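Long-range contacts in glycoprotein (Chandipura virus, PDB 5MDM), which probably attaches the virion to host receptors and, triggered by endosomal acid, fuses the viral and endosomal membranes as a class III fusion glycoprotein: residues Lys15-Asn20 with Gly324-Ala329; Asn20-Pro25 with Thr290-Glu295; Ser44-Ala49 with Gly233-Leu238; Gln180-Leu185 with Ser221-Asn226. All coordinates share one frame; numbering follows the deposited sequence.

Contact 1: residues Lys15-Asn20 with Gly324-Ala329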
loop_
_atom_site.group_PDB
_atom_site.type_symbol
_atom_site.label_atom_id
_atom_site.label_comp_id
_atom_site.label_asym_id
_atom_site.label_seq_id
_atom_site.Cartn_x
_atom_site.Cartn_y
_atom_site.Cartn_z
ATOM N N LYS A 15 9.575 -43.102 -7.186
ATOM C CA LYS A 15 9.158 -44.327 -6.516
ATOM C C LYS A 15 7.772 -44.089 -5.935
ATOM O O LYS A 15 7.448 -42.967 -5.543
ATOM C CB LYS A 15 10.139 -44.695 -5.399
ATOM C CG LYS A 15 11.550 -45.019 -5.873
ATOM C CD LYS A 15 12.590 -44.611 -4.837
ATOM C CE LYS A 15 12.300 -45.226 -3.474
ATOM N NZ LYS A 15 13.250 -44.741 -2.435
ATOM N N PRO A 16 6.938 -45.136 -5.890
ATOM C CA PRO A 16 5.576 -44.995 -5.363
ATOM C C PRO A 16 5.554 -44.669 -3.871
ATOM O O PRO A 16 6.292 -45.273 -3.093
ATOM C CB PRO A 16 4.961 -46.375 -5.610
ATOM C CG PRO A 16 5.779 -46.963 -6.706
ATOM C CD PRO A 16 7.168 -46.469 -6.466
ATOM N N VAL A 17 4.714 -43.712 -3.489
ATOM C CA VAL A 17 4.530 -43.364 -2.085
ATOM C C VAL A 17 3.803 -44.494 -1.367
ATOM O O VAL A 17 2.744 -44.935 -1.810
ATOM C CB VAL A 17 3.715 -42.065 -1.929
ATOM C CG1 VAL A 17 3.415 -41.800 -0.466
ATOM C CG2 VAL A 17 4.464 -40.894 -2.544
ATOM N N THR A 18 4.377 -44.965 -0.266
ATOM C CA THR A 18 3.784 -46.067 0.485
ATOM C C THR A 18 3.537 -45.725 1.953
ATOM O O THR A 18 2.419 -45.868 2.450
ATOM C CB THR A 18 4.645 -47.350 0.398
ATOM O OG1 THR A 18 5.974 -47.075 0.861
ATOM C CG2 THR A 18 4.703 -47.856 -1.036
ATOM N N LYS A 19 4.581 -45.268 2.640
ATOM C CA LYS A 19 4.510 -45.018 4.080
ATOM C C LYS A 19 3.657 -43.792 4.418
ATOM O O LYS A 19 3.253 -43.612 5.569
ATOM C CB LYS A 19 5.920 -44.895 4.678
ATOM C CG LYS A 19 5.991 -45.025 6.199
ATOM C CD LYS A 19 7.436 -45.142 6.680
ATOM C CE LYS A 19 7.538 -45.113 8.202
ATOM N NZ LYS A 19 7.261 -43.760 8.772
ATOM N N ASN A 20 3.393 -42.958 3.415
ATOM C CA ASN A 20 2.483 -41.818 3.562
ATOM C C ASN A 20 2.910 -40.766 4.586
ATOM O O ASN A 20 2.077 -39.993 5.057
ATOM C CB ASN A 20 1.066 -42.303 3.891
ATOM C CG ASN A 20 0.128 -42.211 2.710
ATOM O OD1 ASN A 20 -0.933 -41.597 2.796
ATOM N ND2 ASN A 20 0.514 -42.820 1.596
ATOM N N GLY A 324 -1.895 -42.755 -12.354
ATOM C CA GLY A 324 -2.875 -42.770 -11.284
ATOM C C GLY A 324 -2.295 -43.088 -9.915
ATOM O O GLY A 324 -3.033 -43.238 -8.940
ATOM N N THR A 325 -0.972 -43.184 -9.836
ATOM C CA THR A 325 -0.305 -43.527 -8.583
ATOM C C THR A 325 0.526 -42.372 -8.019
ATOM O O THR A 325 1.319 -41.754 -8.734
ATOM C CB THR A 325 0.591 -44.770 -8.755
ATOM O OG1 THR A 325 -0.231 -45.916 -9.002
ATOM C CG2 THR A 325 1.442 -45.010 -7.512
ATOM N N LEU A 326 0.336 -42.082 -6.734
ATOM C CA LEU A 326 1.122 -41.055 -6.061
ATOM C C LEU A 326 2.571 -41.497 -5.933
ATOM O O LEU A 326 2.872 -42.514 -5.304
ATOM C CB LEU A 326 0.556 -40.754 -4.674
ATOM C CG LEU A 326 1.219 -39.594 -3.925
ATOM C CD1 LEU A 326 0.821 -38.253 -4.531
ATOM C CD2 LEU A 326 0.888 -39.638 -2.440
ATOM N N SER A 327 3.468 -40.724 -6.533
ATOM C CA SER A 327 4.885 -41.037 -6.496
ATOM C C SER A 327 5.684 -39.867 -5.938
ATOM O O SER A 327 5.338 -38.702 -6.143
ATOM C CB SER A 327 5.385 -41.394 -7.894
ATOM O OG SER A 327 4.617 -42.447 -8.449
ATOM N N PHE A 328 6.755 -40.190 -5.223
ATOM C CA PHE A 328 7.654 -39.176 -4.706
ATOM C C PHE A 328 9.029 -39.341 -5.343
ATOM O O PHE A 328 9.304 -40.345 -6.000
ATOM C CB PHE A 328 7.770 -39.296 -3.190
ATOM C CG PHE A 328 8.687 -40.393 -2.740
ATOM C CD1 PHE A 328 9.935 -40.098 -2.214
ATOM C CD2 PHE A 328 8.309 -41.719 -2.855
ATOM C CE1 PHE A 328 10.786 -41.104 -1.805
ATOM C CE2 PHE A 328 9.153 -42.728 -2.449
ATOM C CZ PHE A 328 10.395 -42.420 -1.922
ATOM N N ALA A 329 9.890 -38.350 -5.152
ATOM C CA ALA A 329 11.274 -38.460 -5.593
ATOM C C ALA A 329 12.170 -37.548 -4.766
ATOM O O ALA A 329 11.821 -36.397 -4.508
ATOM C CB ALA A 329 11.392 -38.125 -7.065
#
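Lys-15 pairs with Phe-328 as an antiparallel hydrogen-bonded pair, and both side chains lie on the same face of the sheet. Lys-15 N gives a nearly straight bond to Phe-328 O at 3.0 Å, with an angle at the hydrogen of 170°. Phe-328 N returns a bond to Lys-15 O at 2.9 Å. The lysine chain bends at chi2 and chi3, which carries its aliphatic part past the end of the Phe-328 ring. Its CB lies 3.7 Å from Phe-328 CE2, and Lys-15 CE lies equally far from Phe-328 CZ. Pro-16 faces Ser-327 across a non-hydrogen-bonded pair, and the two side chains diverge. Pro-16 O sits at the edge of the phenylalanine ring, in its plane. Just past the strand, Val-17 N bonds to Leu-326 O at 2.8 Å, with the donor tilted from the carbonyl plane. With CG1 anti to the backbone N (chi1 174°), CG2 lies between Leu-326 CG and Phe-328 CB. Strand 15-16 is thus a short partner of strand 325-338. On its other edge, strand 325-338 pairs with strand 316-322, whose Tyr-319 touches Val-17 and Phe-328. Helix 270-295 packs against Val-17 through Trp-291.

Contact 2: residues Asn20-Pro25 with Thr290-Glu295; sequences NTRYCP and TWDKVE
The indole of Trp-291 carries the Arg-22 chain and the carbonyl O of Asn-20 over the same face. Arg-22 CG makes a CH-pi contact 3.5 Å from the centroid of the five-membered ring, 19° off the ring normal. Cys-24 SG lies at the edge of the indole, 3.9 Å from Trp-291 CD1, as a sulfur-aromatic contact. The guanidinium of Arg-22 has Trp-291 CB centred over one face. Asp-292 and Glu-295 meet it at its edge. Bends at chi2 and chi3 fold the arginine back along the tryptophan, with the guanidinium and indole planes 32° apart. Arg-22 NH2 forms a hydrogen-bonded salt bridge with Asp-292 OD1, modelled at 2.5 Å. The donor approaches the carboxylate from above its plane, whereas the oxygen lies in the guanidinium plane. Arg-22 NH1 pairs with Glu-295 OE1 at 3.3 Å, and here the two flat groups are nearly coplanar. Gln-288 takes a hydrogen bond from Arg-22 NE, so the guanidinium has partners at all three nitrogens and its rotation is restrained. The side chain of Asn-20 lies beside Val-294 and the indole rim. The arrangement is an arginine-centred salt-bridge network beside a disulfide. Cys-24 is bonded to Cys-287, one helical turn before Trp-291. Together they fasten the irregular segment 20-25 to the end of helix 270-295, which lies in a region assigned to trimerization by similarity.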
loop_
_atom_site.group_PDB
_atom_site.type_symbol
_atom_site.label_atom_id
_atom_site.label_comp_id
_atom_site.label_asym_id
_atom_site.label_seq_id
_atom_site.Cartn_x
_atom_site.Cartn_y
_atom_site.Cartn_z
ATOM N N ASN A 20 3.393 -42.958 3.415
ATOM C CA ASN A 20 2.483 -41.818 3.562
ATOM C C ASN A 20 2.910 -40.766 4.586
ATOM O O ASN A 20 2.077 -39.993 5.057
ATOM C CB ASN A 20 1.066 -42.303 3.891
ATOM C CG ASN A 20 0.128 -42.211 2.710
ATOM O OD1 ASN A 20 -0.933 -41.597 2.796
ATOM N ND2 ASN A 20 0.514 -42.820 1.596
ATOM N N THR A 21 4.195 -40.738 4.932
ATOM C CA THR A 21 4.695 -39.762 5.899
ATOM C C THR A 21 4.683 -38.348 5.325
ATOM O O THR A 21 5.034 -38.127 4.164
ATOM C CB THR A 21 6.111 -40.101 6.408
ATOM O OG1 THR A 21 6.984 -40.314 5.293
ATOM C CG2 THR A 21 6.086 -41.348 7.286
ATOM N N ARG A 22 4.276 -37.398 6.159
ATOM C CA ARG A 22 4.066 -36.026 5.726
ATOM C C ARG A 22 5.246 -35.144 6.103
ATOM O O ARG A 22 5.668 -35.112 7.260
ATOM C CB ARG A 22 2.775 -35.479 6.343
ATOM C CG ARG A 22 1.550 -36.308 6.003
ATOM C CD ARG A 22 0.625 -36.477 7.183
ATOM N NE ARG A 22 -0.550 -35.616 7.102
ATOM C CZ ARG A 22 -1.787 -36.064 6.913
ATOM N NH1 ARG A 22 -2.011 -37.362 6.779
ATOM N NH2 ARG A 22 -2.801 -35.215 6.860
ATOM N N TYR A 23 5.783 -34.437 5.117
ATOM C CA TYR A 23 6.836 -33.461 5.366
ATOM C C TYR A 23 6.291 -32.059 5.114
ATOM O O TYR A 23 6.603 -31.437 4.101
ATOM C CB TYR A 23 8.048 -33.731 4.478
ATOM C CG TYR A 23 8.761 -35.027 4.790
ATOM C CD1 TYR A 23 9.785 -35.068 5.728
ATOM C CD2 TYR A 23 8.413 -36.211 4.147
ATOM C CE1 TYR A 23 10.443 -36.252 6.018
ATOM C CE2 TYR A 23 9.064 -37.403 4.433
ATOM C CZ TYR A 23 10.080 -37.415 5.369
ATOM O OH TYR A 23 10.733 -38.591 5.663
ATOM N N CYS A 24 5.471 -31.571 6.040
ATOM C CA CYS A 24 4.806 -30.284 5.876
ATOM C C CYS A 24 5.362 -29.212 6.801
ATOM O O CYS A 24 5.439 -29.401 8.015
ATOM C CB CYS A 24 3.304 -30.428 6.115
ATOM S SG CYS A 24 2.452 -31.312 4.826
ATOM N N PRO A 25 5.751 -28.071 6.225
ATOM C CA PRO A 25 5.760 -27.865 4.779
ATOM C C PRO A 25 7.085 -28.364 4.229
ATOM O O PRO A 25 8.023 -28.535 5.005
ATOM C CB PRO A 25 5.684 -26.351 4.658
ATOM C CG PRO A 25 6.421 -25.868 5.861
ATOM C CD PRO A 25 6.156 -26.862 6.959
ATOM N N THR A 290 -4.013 -31.715 1.703
ATOM C CA THR A 290 -3.699 -32.601 0.590
ATOM C C THR A 290 -3.409 -34.022 1.079
ATOM O O THR A 290 -3.934 -34.998 0.531
ATOM C CB THR A 290 -2.506 -32.079 -0.235
ATOM O OG1 THR A 290 -2.929 -30.948 -1.000
ATOM C CG2 THR A 290 -1.976 -33.159 -1.186
ATOM N N TRP A 291 -2.584 -34.144 2.116
ATOM C CA TRP A 291 -2.290 -35.469 2.660
ATOM C C TRP A 291 -3.526 -36.126 3.275
ATOM O O TRP A 291 -3.613 -37.350 3.364
ATOM C CB TRP A 291 -1.160 -35.411 3.679
ATOM C CG TRP A 291 0.200 -35.541 3.085
ATOM C CD1 TRP A 291 1.186 -34.607 3.096
ATOM C CD2 TRP A 291 0.733 -36.678 2.403
ATOM N NE1 TRP A 291 2.305 -35.088 2.466
ATOM C CE2 TRP A 291 2.051 -36.359 2.028
ATOM C CE3 TRP A 291 0.224 -37.934 2.069
ATOM C CZ2 TRP A 291 2.868 -37.249 1.336
ATOM C CZ3 TRP A 291 1.036 -38.817 1.382
ATOM C CH2 TRP A 291 2.344 -38.470 1.023
ATOM N N ASP A 292 -4.478 -35.308 3.704
ATOM C CA ASP A 292 -5.756 -35.820 4.171
ATOM C C ASP A 292 -6.550 -36.374 3.002
ATOM O O ASP A 292 -7.247 -37.375 3.147
ATOM C CB ASP A 292 -6.558 -34.730 4.876
ATOM C CG ASP A 292 -6.085 -34.488 6.290
ATOM O OD1 ASP A 292 -5.333 -35.339 6.814
ATOM O OD2 ASP A 292 -6.474 -33.456 6.879
ATOM N N LYS A 293 -6.451 -35.719 1.846
ATOM C CA LYS A 293 -7.096 -36.232 0.641
ATOM C C LYS A 293 -6.473 -37.565 0.263
ATOM O O LYS A 293 -7.180 -38.509 -0.095
ATOM C CB LYS A 293 -7.002 -35.243 -0.523
ATOM C CG LYS A 293 -7.883 -34.014 -0.362
ATOM C CD LYS A 293 -7.859 -33.129 -1.596
ATOM C CE LYS A 293 -8.602 -31.820 -1.344
ATOM N NZ LYS A 293 -8.503 -30.876 -2.496
ATOM N N VAL A 294 -5.148 -37.644 0.360
ATOM C CA VAL A 294 -4.441 -38.894 0.093
ATOM C C VAL A 294 -4.901 -40.001 1.043
ATOM O O VAL A 294 -5.182 -41.122 0.615
ATOM C CB VAL A 294 -2.913 -38.716 0.198
ATOM C CG1 VAL A 294 -2.212 -40.063 0.226
ATOM C CG2 VAL A 294 -2.406 -37.877 -0.956
ATOM N N GLU A 295 -4.993 -39.668 2.327
ATOM C CA GLU A 295 -5.416 -40.618 3.351
ATOM C C GLU A 295 -6.815 -41.156 3.072
ATOM O O GLU A 295 -7.058 -42.355 3.164
ATOM C CB GLU A 295 -5.390 -39.959 4.727
ATOM C CG GLU A 295 -4.909 -40.873 5.835
ATOM C CD GLU A 295 -3.480 -41.324 5.614
ATOM O OE1 GLU A 295 -2.552 -40.569 5.976
ATOM O OE2 GLU A 295 -3.284 -42.431 5.068
#

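Contact 3: residues Ser44-Ala49 with Gly233-Leu238; sequences STPIGA and GEWVSL
Ser-44, Trp-235 and Ser-237 bury the most surface here, and their meeting centres on the carbonyl of Ser-44. Ser-237 N bonds to Ser-44 O at 2.8 Å, in the carbonyl plane. Val-236 CA approaches the same oxygen as a CA-H...O contact. Ser-237 OG lies 2.7 Å from Ser-44 N. A chi1 of 176° swings Ser-44 OG away from its own N, where it hydrogen-bonds with Arg-225 NH2. Trp-235 contributes both backbone and ring. Its carbonyl O accepts a hydrogen bond from Thr-45 OG1 at 2.6 Å, with the donor tilted 26° out of the carbonyl plane. Its ring has Pro-46 CD at the edge, 3.7 Å from CE3, and the two side chains cross at about a right angle. Trp-235 NE1 bonds to Leu-220 O, which ties the indole into its own sheet. Strands 44-49 and 235-237 run roughly antiparallel, at 140°, with their axes 4.8 Å apart. The contact joins the outermost strands of two sheets, and strand 36-49 lies largely in the fusion region assigned by similarity. The chemistry is mostly polar: the carbonyls of Ser-44 and Trp-235 are met by a peptide N-H and a threonine hydroxyl, with limited apolar packing beside them.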
loop_
_atom_site.group_PDB
_atom_site.type_symbol
_atom_site.label_atom_id
_atom_site.label_comp_id
_atom_site.label_asym_id
_atom_site.label_seq_id
_atom_site.Cartn_x
_atom_site.Cartn_y
_atom_site.Cartn_z
ATOM N N SER A 44 22.915 -6.504 11.946
ATOM C CA SER A 44 22.023 -5.372 12.016
ATOM C C SER A 44 21.480 -5.176 10.613
ATOM O O SER A 44 22.204 -5.366 9.637
ATOM C CB SER A 44 22.808 -4.145 12.478
ATOM O OG SER A 44 22.007 -2.982 12.485
ATOM N N THR A 45 20.208 -4.820 10.499
ATOM C CA THR A 45 19.630 -4.593 9.179
ATOM C C THR A 45 18.694 -3.390 9.185
ATOM O O THR A 45 17.937 -3.192 10.136
ATOM C CB THR A 45 18.927 -5.864 8.621
ATOM O OG1 THR A 45 18.883 -5.797 7.193
ATOM C CG2 THR A 45 17.518 -6.021 9.164
ATOM N N PRO A 46 18.766 -2.563 8.131
ATOM C CA PRO A 46 17.930 -1.363 8.030
ATOM C C PRO A 46 16.462 -1.716 7.804
ATOM O O PRO A 46 16.143 -2.494 6.911
ATOM C CB PRO A 46 18.508 -0.642 6.816
ATOM C CG PRO A 46 19.124 -1.716 6.011
ATOM C CD PRO A 46 19.674 -2.696 6.984
ATOM N N ILE A 47 15.580 -1.150 8.618
ATOM C CA ILE A 47 14.170 -1.505 8.579
ATOM C C ILE A 47 13.281 -0.364 8.117
ATOM O O ILE A 47 12.056 -0.463 8.180
ATOM C CB ILE A 47 13.683 -1.922 9.954
ATOM C CG1 ILE A 47 13.761 -0.731 10.911
ATOM C CG2 ILE A 47 14.510 -3.066 10.449
ATOM C CD1 ILE A 47 13.323 -1.056 12.308
ATOM N N GLY A 48 13.891 0.721 7.665
ATOM C CA GLY A 48 13.123 1.837 7.154
ATOM C C GLY A 48 13.770 3.183 7.376
ATOM O O GLY A 48 14.566 3.373 8.302
ATOM N N ALA A 49 13.423 4.126 6.508
ATOM C CA ALA A 49 13.892 5.490 6.652
ATOM C C ALA A 49 12.998 6.216 7.633
ATOM O O ALA A 49 11.786 6.280 7.458
ATOM C CB ALA A 49 13.887 6.197 5.320
ATOM N N GLY A 233 19.286 -6.935 -2.916
ATOM C CA GLY A 233 19.520 -5.530 -2.673
ATOM C C GLY A 233 19.388 -5.123 -1.226
ATOM O O GLY A 233 19.563 -3.952 -0.890
ATOM N N GLU A 234 19.077 -6.085 -0.365
ATOM C CA GLU A 234 19.004 -5.821 1.067
ATOM C C GLU A 234 20.378 -5.965 1.725
ATOM O O GLU A 234 21.280 -6.596 1.175
ATOM C CB GLU A 234 17.966 -6.727 1.721
ATOM C CG GLU A 234 16.578 -6.543 1.142
ATOM C CD GLU A 234 15.518 -7.261 1.937
ATOM O OE1 GLU A 234 15.881 -8.033 2.842
ATOM O OE2 GLU A 234 14.320 -7.053 1.663
ATOM N N TRP A 235 20.539 -5.376 2.901
ATOM C CA TRP A 235 21.867 -5.228 3.486
ATOM C C TRP A 235 21.889 -5.657 4.952
ATOM O O TRP A 235 20.995 -5.325 5.729
ATOM C CB TRP A 235 22.307 -3.766 3.346
ATOM C CG TRP A 235 23.661 -3.424 3.867
ATOM C CD1 TRP A 235 24.817 -3.324 3.145
ATOM C CD2 TRP A 235 24.003 -3.085 5.216
ATOM N NE1 TRP A 235 25.860 -2.966 3.964
ATOM C CE2 TRP A 235 25.386 -2.811 5.239
ATOM C CE3 TRP A 235 23.277 -2.994 6.405
ATOM C CZ2 TRP A 235 26.055 -2.452 6.410
ATOM C CZ3 TRP A 235 23.947 -2.641 7.567
ATOM C CH2 TRP A 235 25.320 -2.373 7.558
ATOM N N VAL A 236 22.906 -6.413 5.335
ATOM C CA VAL A 236 23.092 -6.698 6.751
ATOM C C VAL A 236 24.501 -6.294 7.141
ATOM O O VAL A 236 25.392 -6.279 6.302
ATOM C CB VAL A 236 22.835 -8.181 7.114
ATOM C CG1 VAL A 236 21.412 -8.585 6.737
ATOM C CG2 VAL A 236 23.861 -9.088 6.451
ATOM N N SER A 237 24.698 -5.953 8.408
ATOM C CA SER A 237 25.996 -5.490 8.865
ATOM C C SER A 237 26.917 -6.667 9.159
ATOM O O SER A 237 26.470 -7.710 9.635
ATOM C CB SER A 237 25.834 -4.620 10.106
ATOM O OG SER A 237 25.249 -5.361 11.155
ATOM N N LEU A 238 28.203 -6.491 8.869
ATOM C CA LEU A 238 29.204 -7.522 9.119
ATOM C C LEU A 238 30.558 -6.876 9.344
ATOM O O LEU A 238 31.083 -6.218 8.442
ATOM C CB LEU A 238 29.282 -8.459 7.921
ATOM C CG LEU A 238 30.427 -9.467 7.874
ATOM C CD1 LEU A 238 30.370 -10.385 9.074
ATOM C CD2 LEU A 238 30.337 -10.265 6.589
#

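Contact 4: residues Gln180-Leu185 with Ser221-Asn226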
loop_
_atom_site.group_PDB
_atom_site.type_symbol
_atom_site.label_atom_id
_atom_site.label_comp_id
_atom_site.label_asym_id
_atom_site.label_seq_id
_atom_site.Cartn_x
_atom_site.Cartn_y
_atom_site.Cartn_z
ATOM N N GLN A 180 18.349 6.236 8.618
ATOM C CA GLN A 180 17.795 4.893 8.569
ATOM C C GLN A 180 17.790 4.236 9.946
ATOM O O GLN A 180 18.764 4.333 10.698
ATOM C CB GLN A 180 18.616 4.047 7.598
ATOM C CG GLN A 180 17.876 2.864 7.037
ATOM C CD GLN A 180 16.933 3.259 5.927
ATOM O OE1 GLN A 180 16.960 4.398 5.450
ATOM N NE2 GLN A 180 16.091 2.319 5.504
ATOM N N SER A 181 16.691 3.566 10.273
ATOM C CA SER A 181 16.608 2.797 11.509
ATOM C C SER A 181 17.018 1.349 11.273
ATOM O O SER A 181 16.807 0.805 10.191
ATOM C CB SER A 181 15.197 2.852 12.078
ATOM O OG SER A 181 14.816 4.191 12.316
ATOM N N PHE A 182 17.602 0.726 12.289
ATOM C CA PHE A 182 18.075 -0.646 12.162
ATOM C C PHE A 182 17.428 -1.579 13.172
ATOM O O PHE A 182 16.653 -1.151 14.030
ATOM C CB PHE A 182 19.589 -0.702 12.302
ATOM C CG PHE A 182 20.320 -0.136 11.132
ATOM C CD1 PHE A 182 20.414 1.233 10.953
ATOM C CD2 PHE A 182 20.911 -0.974 10.201
ATOM C CE1 PHE A 182 21.090 1.762 9.871
ATOM C CE2 PHE A 182 21.586 -0.454 9.114
ATOM C CZ PHE A 182 21.676 0.919 8.950
ATOM N N THR A 183 17.737 -2.863 13.048
ATOM C CA THR A 183 17.359 -3.836 14.061
ATOM C C THR A 183 18.406 -4.935 14.162
ATOM O O THR A 183 19.005 -5.334 13.157
ATOM C CB THR A 183 15.984 -4.470 13.792
ATOM O OG1 THR A 183 15.626 -5.300 14.903
ATOM C CG2 THR A 183 16.018 -5.330 12.539
ATOM N N PRO A 184 18.647 -5.416 15.387
ATOM C CA PRO A 184 19.554 -6.548 15.565
ATOM C C PRO A 184 18.980 -7.794 14.902
ATOM O O PRO A 184 17.766 -7.953 14.773
ATOM C CB PRO A 184 19.627 -6.709 17.088
ATOM C CG PRO A 184 18.433 -6.011 17.615
ATOM C CD PRO A 184 18.152 -4.892 16.665
ATOM N N LEU A 185 19.865 -8.682 14.485
ATOM C CA LEU A 185 19.478 -9.768 13.619
ATOM C C LEU A 185 20.557 -10.828 13.696
ATOM O O LEU A 185 21.737 -10.526 13.559
ATOM C CB LEU A 185 19.390 -9.231 12.193
ATOM C CG LEU A 185 18.916 -10.156 11.085
ATOM C CD1 LEU A 185 17.479 -10.537 11.342
ATOM C CD2 LEU A 185 19.050 -9.467 9.747
ATOM N N SER A 221 29.606 -0.499 2.484
ATOM C CA SER A 221 29.590 0.248 3.732
ATOM C C SER A 221 28.344 1.107 3.779
ATOM O O SER A 221 28.143 1.975 2.930
ATOM C CB SER A 221 30.828 1.131 3.848
ATOM O OG SER A 221 30.842 1.812 5.092
ATOM N N TYR A 222 27.507 0.863 4.777
ATOM C CA TYR A 222 26.228 1.548 4.871
ATOM C C TYR A 222 26.041 2.175 6.244
ATOM O O TYR A 222 26.197 1.509 7.267
ATOM C CB TYR A 222 25.089 0.571 4.585
ATOM C CG TYR A 222 23.750 1.235 4.424
ATOM C CD1 TYR A 222 23.487 2.044 3.330
ATOM C CD2 TYR A 222 22.747 1.049 5.362
ATOM C CE1 TYR A 222 22.261 2.653 3.171
ATOM C CE2 TYR A 222 21.514 1.656 5.211
ATOM C CZ TYR A 222 21.278 2.457 4.114
ATOM O OH TYR A 222 20.055 3.063 3.958
ATOM N N CYS A 223 25.704 3.461 6.252
ATOM C CA CYS A 223 25.474 4.188 7.492
ATOM C C CYS A 223 26.656 4.085 8.448
ATOM O O CYS A 223 26.482 3.899 9.652
ATOM C CB CYS A 223 24.196 3.702 8.170
ATOM S SG CYS A 223 22.689 4.364 7.442
ATOM N N GLY A 224 27.860 4.190 7.897
ATOM C CA GLY A 224 29.061 4.233 8.703
ATOM C C GLY A 224 29.525 2.891 9.227
ATOM O O GLY A 224 30.353 2.840 10.135
ATOM N N ARG A 225 29.006 1.802 8.675
ATOM C CA ARG A 225 29.516 0.485 9.056
ATOM C C ARG A 225 29.533 -0.564 7.945
ATOM O O ARG A 225 28.712 -0.539 7.030
ATOM C CB ARG A 225 28.850 -0.048 10.332
ATOM C CG ARG A 225 27.336 -0.164 10.326
ATOM C CD ARG A 225 26.889 -0.455 11.760
ATOM N NE ARG A 225 25.503 -0.901 11.899
ATOM C CZ ARG A 225 24.467 -0.091 12.093
ATOM N NH1 ARG A 225 24.642 1.227 12.144
ATOM N NH2 ARG A 225 23.251 -0.601 12.225
ATOM N N ASN A 226 30.503 -1.469 8.034
ATOM C CA ASN A 226 30.716 -2.482 7.014
ATOM C C ASN A 226 29.591 -3.484 7.000
ATOM O O ASN A 226 29.079 -3.873 8.047
ATOM C CB ASN A 226 32.023 -3.230 7.257
ATOM C CG ASN A 226 33.231 -2.324 7.221
ATOM O OD1 ASN A 226 33.395 -1.511 6.306
ATOM N ND2 ASN A 226 34.090 -2.461 8.222
#
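A type I' beta turn, Tyr-222 to Arg-225, joins strands 218-222 and 225-229 into a hairpin whose end packs on strand 180-185. Phe-182 is the centre of this packing. Arg-225 reaches over one face of its ring in a cation-pi contact, with Arg-225 CZ 4.1 Å from the centroid and 7° off the ring normal. The arginine chain is extended from CG to NE, which brings NH2 above the ring. The guanidinium is not flat on the phenylalanine: the planes are 50° apart. Arg-225 NH2 is also hydrogen-bonded to Ser-44 OG, so a second side chain holds the group. At the far end of Phe-182, CZ meets the edge of the Tyr-222 ring, 3.7 Å from CD2. Cys-223 SG sits at the edge of the Phe-182 ring, 5.0 Å from its centroid, while lying over a face of Tyr-222. Gln-180 crosses the tyrosine at about a right angle, with its CG 3.8 Å from Tyr-222 OH. The disulfide between Cys-223 and Cys-178 links the turn covalently to the chain just before strand 180-192. Tyr-222 also touches Asp-138, a residue that interacts with host vimentin. Strand 180-192 pairs with strand 36-49 on one side, and Trp-235 of strand 235-237 touches Phe-182, Tyr-222 and Arg-225.

From the N terminus, the chain first meets contact 1, where strand 15-16 closes a loop of about 300 residues onto strand 325-338. Contact 2 follows at once, shares Asn-20, and closes a slightly shorter loop on helix 270-295. The two touch, for Leu-326 packs on Trp-291 and Val-294, so helix and sheet are tied at one end of the molecule. Contact 3 lies within both loops and contact 4 within contact 3; none of them cross. Contacts 3 and 4 have centres about 6 Å apart and join the same two sheets. Their centres are about 38 to 48 Å from those of contacts 1 and 2.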